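Local coordinates for extracellular ligand-binding receptor (Rhodopseudomonas palustris, PDB 4EYQ), which probably binds small aromatic acids such as 4-hydroxyphenylpyruvate and caffeate as the solute-binding component of a bacterial uptake system, at residues A100-T105 with S112-Q117; I141-S146 with G197-A202; I219-G224 with E239-A244. One frame throughout, in Å; residues are numbered along the deposited sequence.

Contact 1. Residues A100-T105 with S112-Q117. With ENO (3-(4-hydroxy-phenyl)pyruvic acid), chain B; DHC (caffeic acid), chain C.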
# COMPACT_ATOMS: atom_id res chain seq x y z
N ALA A 100 1.24 2.14 3.88
CA ALA A 100 -0.03 1.43 3.84
C ALA A 100 -1.11 2.49 3.71
O ALA A 100 -0.89 3.62 4.14
CB ALA A 100 -0.25 0.65 5.14
N PRO A 101 -2.29 2.13 3.16
CA PRO A 101 -3.39 3.11 3.09
C PRO A 101 -3.76 3.59 4.50
O PRO A 101 -3.54 2.87 5.48
CB PRO A 101 -4.55 2.31 2.47
CG PRO A 101 -3.90 1.14 1.80
CD PRO A 101 -2.69 0.82 2.62
N LEU A 102 -4.29 4.80 4.63
CA LEU A 102 -4.94 5.14 5.89
C LEU A 102 -5.96 6.23 5.74
O LEU A 102 -5.89 7.01 4.79
CB LEU A 102 -3.92 5.54 6.96
CG LEU A 102 -3.36 6.96 6.97
CD1 LEU A 102 -2.83 7.20 8.37
CD2 LEU A 102 -2.30 7.02 5.92
N PRO A 103 -6.91 6.31 6.68
CA PRO A 103 -7.82 7.44 6.69
C PRO A 103 -7.04 8.72 7.06
O PRO A 103 -6.62 8.88 8.21
CB PRO A 103 -8.83 7.09 7.79
CG PRO A 103 -8.21 6.01 8.60
CD PRO A 103 -7.14 5.36 7.78
N VAL A 104 -6.82 9.60 6.09
CA VAL A 104 -6.14 10.87 6.34
C VAL A 104 -7.20 11.87 6.78
O VAL A 104 -7.88 12.44 5.96
CB VAL A 104 -5.41 11.38 5.08
CG1 VAL A 104 -4.70 12.71 5.37
CG2 VAL A 104 -4.41 10.33 4.61
N THR A 105 -7.36 12.04 8.09
CA THR A 105 -8.26 13.05 8.65
C THR A 105 -7.51 14.40 8.74
O THR A 105 -6.29 14.43 8.55
CB THR A 105 -8.63 12.60 10.05
OG1 THR A 105 -7.42 12.24 10.73
CG2 THR A 105 -9.50 11.34 10.01
N SER A 112 1.68 13.98 6.95
CA SER A 112 1.69 12.64 6.29
C SER A 112 1.32 12.72 4.81
O SER A 112 0.37 13.41 4.45
CB SER A 112 0.66 11.72 6.97
OG SER A 112 1.00 11.35 8.30
N VAL A 113 2.06 12.03 3.95
CA VAL A 113 1.57 11.70 2.59
C VAL A 113 1.55 10.15 2.45
O VAL A 113 2.18 9.45 3.27
CB VAL A 113 2.43 12.34 1.47
CG1 VAL A 113 2.28 13.86 1.50
CG2 VAL A 113 3.89 11.92 1.60
N VAL A 114 0.83 9.63 1.44
CA VAL A 114 0.52 8.19 1.38
C VAL A 114 0.99 7.59 0.05
O VAL A 114 0.65 8.10 -1.01
CB VAL A 114 -0.99 7.91 1.53
CG1 VAL A 114 -1.26 6.41 1.66
CG2 VAL A 114 -1.57 8.68 2.71
N MSE A 115 1.78 6.54 0.10
CA MSE A 115 2.25 5.96 -1.15
C MSE A 115 1.16 5.05 -1.80
O MSE A 115 0.87 5.24 -2.99
CB MSE A 115 3.55 5.16 -0.96
CG MSE A 115 4.81 6.02 -0.64
SE MSE A 115 5.28 7.26 -2.05
CE MSE A 115 4.34 8.73 -1.35
N PRO A 116 0.58 4.09 -1.02
CA PRO A 116 -0.43 3.21 -1.64
C PRO A 116 -1.63 3.97 -2.24
O PRO A 116 -2.02 5.03 -1.71
CB PRO A 116 -0.90 2.31 -0.48
CG PRO A 116 0.24 2.30 0.49
CD PRO A 116 0.85 3.69 0.39
N GLN A 117 -2.22 3.41 -3.31
CA GLN A 117 -3.40 4.02 -3.98
C GLN A 117 -4.60 4.17 -3.04
O GLN A 117 -4.82 3.29 -2.23
CB GLN A 117 -3.79 3.18 -5.16
CG GLN A 117 -2.70 3.22 -6.25
CD GLN A 117 -1.56 2.19 -6.07
OE1 GLN A 117 -1.52 1.45 -5.09
NE2 GLN A 117 -0.64 2.12 -7.07
O4 ENO B . -3.04 -1.48 4.44
C9 ENO B . -0.54 -2.47 2.00
C8 ENO B . -0.12 -1.83 0.85
C7 ENO B . -1.03 -1.51 -0.14
C6 ENO B . -2.39 -1.80 0.00
C5 ENO B . -2.80 -2.45 1.16
C4 ENO B . -1.88 -2.78 2.17
O3 ENO B . -0.58 -0.88 -1.25
C3 ENO B . -2.33 -3.51 3.43
C2 ENO B . -3.01 -2.70 4.49
C1 ENO B . -3.63 -3.42 5.61
O2 ENO B . -4.26 -2.77 6.47
O1 ENO B . -3.53 -4.67 5.68
C1 DHC C . -3.84 -3.57 5.48
O1 DHC C . -3.76 -4.82 5.61
C2 DHC C . -3.56 -2.93 4.18
C3 DHC C . -2.53 -3.33 3.45
C1' DHC C . -2.21 -2.70 2.14
C2' DHC C . -0.88 -2.42 1.90
C3' DHC C . -0.51 -1.85 0.70
C4' DHC C . -1.55 -1.55 -0.32
C5' DHC C . -2.88 -1.83 -0.05
C6' DHC C . -3.20 -2.41 1.19
O4' DHC C . -1.20 -0.99 -1.51
O3' DHC C . 0.80 -1.59 0.48
O2 DHC C . -4.16 -2.84 6.44
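Val114 meets the loop 100-105 with both of its methyls because CG1 stands anti to the backbone N (chi1 -172°), which leaves CG2 opposite the carbonyl carbon and spreads the two branches along the loop. Leu102 answers with CG tucked between its own N and carbonyl carbon (chi1 82°), a turn that brings CD2 toward Val114. The setting is the rim of the six-stranded sheet in one lobe of a two-lobed periplasmic binding protein: strand 112-114 is an outermost strand, and 100-105 leaves the neighbouring strand 96-98 just where the ligand cleft begins. CD2 of Leu102 touches CG2 of Val114 at 3.7 Å, the two side chains crossing at a slant. The same methyl of Val114 receives CG2 of Val104 at 3.8 Å, these two valines sliding past each other in opposite directions. No hydrogen bond joins the segments, and the contact is held by apolar packing. Hydrogen bonds to other parts of the chain fix the loop backbone, Pro101 O being held by Thr79 OG1 and Leu102 O by Tyr341 OH.

Toward the cleft, Pro116 takes over from Val114. Pro116 CG lies 3.5 Å from Ala100 CA, and Pro116 CB 3.9 Å from Pro101 CD, so that two prolines wall the ligand site together. Pro101 CG comes 3.6 Å from C5' of caffeic acid. Behind them Ala100 O is buried with no polar partner in the model, and the nearest side-chain atom of the strand segment is Val114 CG1, 3.8 Å away.

Contact 2. Residues I141-S146 with G197-A202. With DHC (caffeic acid), chain C; ENO (3-(4-hydroxy-phenyl)pyruvic acid), chain B.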
# COMPACT_ATOMS: atom_id res chain seq x y z
N ILE A 141 -16.20 -9.85 2.55
CA ILE A 141 -15.53 -10.40 3.73
C ILE A 141 -14.19 -9.65 3.90
O ILE A 141 -13.33 -9.67 3.00
CB ILE A 141 -15.38 -11.95 3.70
CG1 ILE A 141 -14.61 -12.42 4.94
CG2 ILE A 141 -14.67 -12.43 2.41
CD1 ILE A 141 -14.51 -13.93 5.13
N GLY A 142 -14.04 -8.93 5.02
CA GLY A 142 -12.80 -8.14 5.25
C GLY A 142 -12.41 -8.09 6.71
O GLY A 142 -13.15 -8.59 7.55
N TYR A 143 -11.24 -7.49 7.02
CA TYR A 143 -10.75 -7.33 8.40
C TYR A 143 -11.76 -6.54 9.24
O TYR A 143 -12.44 -5.63 8.75
CB TYR A 143 -9.40 -6.59 8.43
CG TYR A 143 -8.22 -7.29 7.74
CD1 TYR A 143 -8.06 -8.68 7.81
CD2 TYR A 143 -7.26 -6.57 7.04
CE1 TYR A 143 -6.99 -9.32 7.20
CE2 TYR A 143 -6.18 -7.19 6.40
CZ TYR A 143 -6.04 -8.56 6.49
OH TYR A 143 -4.97 -9.21 5.88
N SER A 144 -11.89 -6.89 10.52
CA SER A 144 -12.65 -6.05 11.46
C SER A 144 -11.78 -4.92 12.02
O SER A 144 -11.65 -4.75 13.24
CB SER A 144 -13.19 -6.90 12.60
OG SER A 144 -12.16 -7.75 13.06
N ASP A 145 -11.17 -4.15 11.12
CA ASP A 145 -10.44 -2.94 11.50
C ASP A 145 -10.54 -1.89 10.38
O ASP A 145 -11.29 -2.08 9.40
CB ASP A 145 -8.99 -3.25 11.93
CG ASP A 145 -8.14 -3.90 10.83
OD1 ASP A 145 -8.18 -3.49 9.64
OD2 ASP A 145 -7.37 -4.82 11.17
N SER A 146 -9.80 -0.80 10.54
CA SER A 146 -9.93 0.33 9.65
C SER A 146 -9.64 0.01 8.17
O SER A 146 -10.26 0.62 7.31
CB SER A 146 -9.13 1.55 10.15
OG SER A 146 -7.78 1.21 10.35
N GLY A 197 -11.71 -7.91 1.52
CA GLY A 197 -10.90 -6.76 2.01
C GLY A 197 -9.79 -7.20 2.99
O GLY A 197 -9.97 -7.18 4.22
N ALA A 198 -8.64 -7.62 2.45
CA ALA A 198 -7.57 -8.14 3.30
C ALA A 198 -6.27 -7.93 2.57
O ALA A 198 -6.25 -7.16 1.60
CB ALA A 198 -7.80 -9.62 3.62
N SER A 199 -5.19 -8.56 3.02
CA SER A 199 -3.88 -8.31 2.40
C SER A 199 -2.95 -9.49 2.63
O SER A 199 -3.23 -10.34 3.49
CB SER A 199 -3.25 -7.04 2.99
OG SER A 199 -3.30 -7.06 4.41
N GLY A 200 -1.86 -9.52 1.85
CA GLY A 200 -0.79 -10.51 1.97
C GLY A 200 -1.29 -11.93 2.02
O GLY A 200 -2.20 -12.30 1.25
N THR A 201 -0.75 -12.73 2.93
CA THR A 201 -1.15 -14.15 3.00
C THR A 201 -2.56 -14.33 3.57
O THR A 201 -3.28 -15.26 3.19
CB THR A 201 -0.13 -14.99 3.77
OG1 THR A 201 0.14 -14.34 5.00
CG2 THR A 201 1.17 -15.08 2.98
N ALA A 202 -2.98 -13.44 4.46
CA ALA A 202 -4.36 -13.51 4.95
C ALA A 202 -5.46 -13.35 3.88
O ALA A 202 -6.58 -13.85 4.08
CB ALA A 202 -4.59 -12.53 6.08
C1 DHC C . -3.84 -3.57 5.48
O1 DHC C . -3.76 -4.82 5.61
C2 DHC C . -3.56 -2.93 4.18
C3 DHC C . -2.53 -3.33 3.45
C1' DHC C . -2.21 -2.70 2.14
C2' DHC C . -0.88 -2.42 1.90
C3' DHC C . -0.51 -1.85 0.70
C4' DHC C . -1.55 -1.55 -0.32
C5' DHC C . -2.88 -1.83 -0.05
C6' DHC C . -3.20 -2.41 1.19
O4' DHC C . -1.20 -0.99 -1.51
O3' DHC C . 0.80 -1.59 0.48
O2 DHC C . -4.16 -2.84 6.44
O4 ENO B . -3.04 -1.48 4.44
C9 ENO B . -0.54 -2.47 2.00
C8 ENO B . -0.12 -1.83 0.85
C7 ENO B . -1.03 -1.51 -0.14
C6 ENO B . -2.39 -1.80 0.00
C5 ENO B . -2.80 -2.45 1.16
C4 ENO B . -1.88 -2.78 2.17
O3 ENO B . -0.58 -0.88 -1.25
C3 ENO B . -2.33 -3.51 3.43
C2 ENO B . -3.01 -2.70 4.49
C1 ENO B . -3.63 -3.42 5.61
O2 ENO B . -4.26 -2.77 6.47
O1 ENO B . -3.53 -4.67 5.68
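Gly197 is gripped at both its backbone polar atoms: its N donates to Ile141 O over 2.8 Å, and its O accepts from Tyr143 N over 3.1 Å. A third bond involves a side chain. Tyr143 OH reaches beyond the strand end and accepts the backbone N-H of Ser199 at 2.9 Å, somewhat bent with an angle of 138° at the hydrogen. Ser199 OG points into the cleft, 2.6 Å from carboxylate oxygen O1 of caffeic acid; 4-hydroxyphenylpyruvic acid places its own O1 in much the same spot. The bond to the Ser199 N-H is consistent with the tyrosine holding the serine in place, although its ring edge also borders the carboxylate.

The two glycines form a parallel bridge, Gly142 with Gly197, at the C-terminal ends of adjacent strands 137-143 and 193-197 in the seven-stranded sheet of one lobe. Such strand ends, opening into loops that carry ligand-binding groups, are characteristic of the periplasmic binding protein fold. Lacking side chains, the glycines come close, with Gly142 CA 3.2 Å from Gly197 O.

Past the bridge the Tyr143 ring lies over the departing loop, its CG anti to the carbonyl carbon (chi1 -63°). Ala198 CA makes a CH-pi contact under one ring face, 3.8 Å from the centroid, and Gly197 O lies over that same face, farther from the ring plane. Ala198 CB meets Tyr143 CZ at 3.5 Å. Ser199 OG sits at the ring edge, and Ala202 CB comes near the ring plane beside OH. Phe172 of strand 165-172 also meets the ring, with the planes at about 60°. Farther along, Asp145 caps helix 146-161 through OD1 and forms a salt bridge through OD2 with Arg174, which itself binds the ligand.

Contact 3. Residues I219-G224 with E239-A244. With DHC (caffeic acid), chain C; ENO (3-(4-hydroxy-phenyl)pyruvic acid), chain B.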
# COMPACT_ATOMS: atom_id res chain seq x y z
N ILE A 219 -14.51 -13.88 -7.47
CA ILE A 219 -13.89 -13.30 -6.29
C ILE A 219 -12.94 -12.19 -6.69
O ILE A 219 -12.11 -12.34 -7.62
CB ILE A 219 -13.16 -14.33 -5.40
CG1 ILE A 219 -14.10 -15.46 -4.98
CG2 ILE A 219 -12.52 -13.67 -4.18
CD1 ILE A 219 -13.31 -16.63 -4.38
N TYR A 220 -13.11 -11.08 -5.99
CA TYR A 220 -12.35 -9.84 -6.22
C TYR A 220 -11.47 -9.56 -5.00
O TYR A 220 -11.92 -9.69 -3.83
CB TYR A 220 -13.31 -8.65 -6.48
CG TYR A 220 -14.05 -8.68 -7.81
CD1 TYR A 220 -15.22 -9.45 -7.96
CD2 TYR A 220 -13.61 -7.92 -8.91
CE1 TYR A 220 -15.92 -9.49 -9.18
CE2 TYR A 220 -14.31 -7.94 -10.13
CZ TYR A 220 -15.46 -8.73 -10.26
OH TYR A 220 -16.18 -8.78 -11.44
N GLN A 221 -10.22 -9.19 -5.26
CA GLN A 221 -9.25 -8.89 -4.21
C GLN A 221 -8.74 -7.46 -4.37
O GLN A 221 -8.75 -6.92 -5.49
CB GLN A 221 -8.04 -9.86 -4.29
CG GLN A 221 -8.34 -11.33 -3.91
CD GLN A 221 -8.33 -11.59 -2.41
OE1 GLN A 221 -7.92 -10.74 -1.61
NE2 GLN A 221 -8.78 -12.78 -2.01
N THR A 222 -8.24 -6.89 -3.25
CA THR A 222 -7.75 -5.52 -3.20
C THR A 222 -6.25 -5.51 -3.50
O THR A 222 -5.62 -6.56 -3.59
CB THR A 222 -7.97 -4.89 -1.82
OG1 THR A 222 -7.07 -5.48 -0.87
CG2 THR A 222 -9.46 -5.10 -1.34
N HIS A 223 -5.69 -4.31 -3.62
CA HIS A 223 -4.25 -4.14 -3.87
C HIS A 223 -3.33 -4.56 -2.74
O HIS A 223 -2.12 -4.75 -2.96
CB HIS A 223 -3.97 -2.73 -4.42
CG HIS A 223 -4.47 -1.58 -3.52
ND1 HIS A 223 -5.69 -1.60 -2.91
CD2 HIS A 223 -3.89 -0.34 -3.23
CE1 HIS A 223 -5.86 -0.43 -2.21
NE2 HIS A 223 -4.76 0.35 -2.42
N GLY A 224 -3.89 -4.74 -1.53
CA GLY A 224 -3.18 -5.41 -0.43
C GLY A 224 -2.73 -6.86 -0.69
O GLY A 224 -1.81 -7.35 -0.02
N GLU A 239 -7.07 -19.07 -9.10
CA GLU A 239 -7.37 -19.00 -10.56
C GLU A 239 -8.59 -18.13 -10.83
O GLU A 239 -9.62 -18.24 -10.12
CB GLU A 239 -7.61 -20.38 -11.18
CG GLU A 239 -6.37 -21.27 -11.18
CD GLU A 239 -5.25 -20.75 -12.06
OE1 GLU A 239 -5.45 -20.66 -13.31
OE2 GLU A 239 -4.15 -20.47 -11.50
N GLY A 240 -8.46 -17.24 -11.82
CA GLY A 240 -9.57 -16.39 -12.26
C GLY A 240 -9.91 -15.26 -11.29
O GLY A 240 -10.86 -14.55 -11.51
N VAL A 241 -9.13 -15.07 -10.23
CA VAL A 241 -9.39 -13.95 -9.28
C VAL A 241 -9.25 -12.63 -10.02
O VAL A 241 -8.47 -12.55 -10.99
CB VAL A 241 -8.45 -13.98 -8.03
CG1 VAL A 241 -7.04 -13.54 -8.38
CG2 VAL A 241 -9.00 -13.10 -6.91
N LEU A 242 -10.01 -11.61 -9.63
CA LEU A 242 -9.76 -10.26 -10.18
C LEU A 242 -9.11 -9.44 -9.09
O LEU A 242 -9.56 -9.46 -7.94
CB LEU A 242 -11.03 -9.54 -10.66
CG LEU A 242 -11.75 -10.09 -11.91
CD1 LEU A 242 -10.80 -10.35 -13.08
CD2 LEU A 242 -12.54 -11.36 -11.56
N MSE A 243 -8.07 -8.71 -9.44
CA MSE A 243 -7.33 -7.98 -8.37
C MSE A 243 -6.85 -6.61 -8.81
O MSE A 243 -6.12 -6.52 -9.79
CB MSE A 243 -6.13 -8.82 -7.90
CG MSE A 243 -5.40 -8.24 -6.69
SE MSE A 243 -3.72 -9.21 -6.38
CE MSE A 243 -4.45 -10.88 -5.90
N ALA A 244 -7.23 -5.56 -8.06
CA ALA A 244 -6.66 -4.20 -8.25
C ALA A 244 -5.16 -4.18 -7.89
O ALA A 244 -4.73 -4.87 -6.94
CB ALA A 244 -7.43 -3.13 -7.43
C1 DHC C . -3.84 -3.57 5.48
O1 DHC C . -3.76 -4.82 5.61
C2 DHC C . -3.56 -2.93 4.18
C3 DHC C . -2.53 -3.33 3.45
C1' DHC C . -2.21 -2.70 2.14
C2' DHC C . -0.88 -2.42 1.90
C3' DHC C . -0.51 -1.85 0.70
C4' DHC C . -1.55 -1.55 -0.32
C5' DHC C . -2.88 -1.83 -0.05
C6' DHC C . -3.20 -2.41 1.19
O4' DHC C . -1.20 -0.99 -1.51
O3' DHC C . 0.80 -1.59 0.48
O2 DHC C . -4.16 -2.84 6.44
O4 ENO B . -3.04 -1.48 4.44
C9 ENO B . -0.54 -2.47 2.00
C8 ENO B . -0.12 -1.83 0.85
C7 ENO B . -1.03 -1.51 -0.14
C6 ENO B . -2.39 -1.80 0.00
C5 ENO B . -2.80 -2.45 1.16
C4 ENO B . -1.88 -2.78 2.17
O3 ENO B . -0.58 -0.88 -1.25
C3 ENO B . -2.33 -3.51 3.43
C2 ENO B . -3.01 -2.70 4.49
C1 ENO B . -3.63 -3.42 5.61
O2 ENO B . -4.26 -2.77 6.47
O1 ENO B . -3.53 -4.67 5.68
O HOH W 1 -12.82 -15.19 -9.70
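Tyr220 and Leu242 lie side by side and point the same way from neighbouring parallel strands of a beta-alpha-beta crossover, in which helix 228-234 connects strand 218-221 to strand 242-245. Leu242 CB is 3.5 Å from Tyr220 CD2, while Leu242 CD2 reaches over the Tyr220 ring face in a CH-pi contact, 4.3 Å from its centroid. The phenol OH continues to His129. Gln221 and Met243, a selenomethionine, point to the opposite face of the sheet, CG of Met243 beside CB of Gln221. Gln221 also crosses Val241, just before the strand, at about a right angle, with Gln221 CG 3.5 Å from Val241 CG2; the bend at chi2 (-82°) carries the amide away toward Gln207. Between these layers Gln221 N donates to Leu242 O over 2.8 Å, and Leu242 N donates to Ile219 O.

Beyond the strand, His223 turns its ring to the ligand: C5' of caffeic acid sits centrally on one face of the His223 imidazole, 3.6 Å from its plane, and NE2 is hydrogen-bonded to Gln117 O. An alanine here would remove the imidazole, and the loss would probably leave the ligand ring without this cover and Gln117 O without its donor. At the other end of the contact, a water accepts from Ile219 N and donates to Gly240 O, 2.7 Å away.

In the fold
Along the chain the three contacts follow in series, and all gather round one ligand cleft. Contact 1 lies at the edge of the six-stranded sheet, whereas contacts 2 and 3 share the seven-stranded sheet, with strand 193-197 lying between 137-143 and 218-221. The centres of contacts 2 and 3 are about 13 Å apart, and their loops are joined by a probable hydrogen bond from Gly200 N to Gly224 O of 2.9 Å. Contact 1 is about 17 Å from contact 2 and 21 Å from contact 3, centre to centre. Each touches the bound aromatic acid, consistent with a ligand clasped between two lobes, its carboxylate toward contact 2 and its ring between contacts 1 and 3.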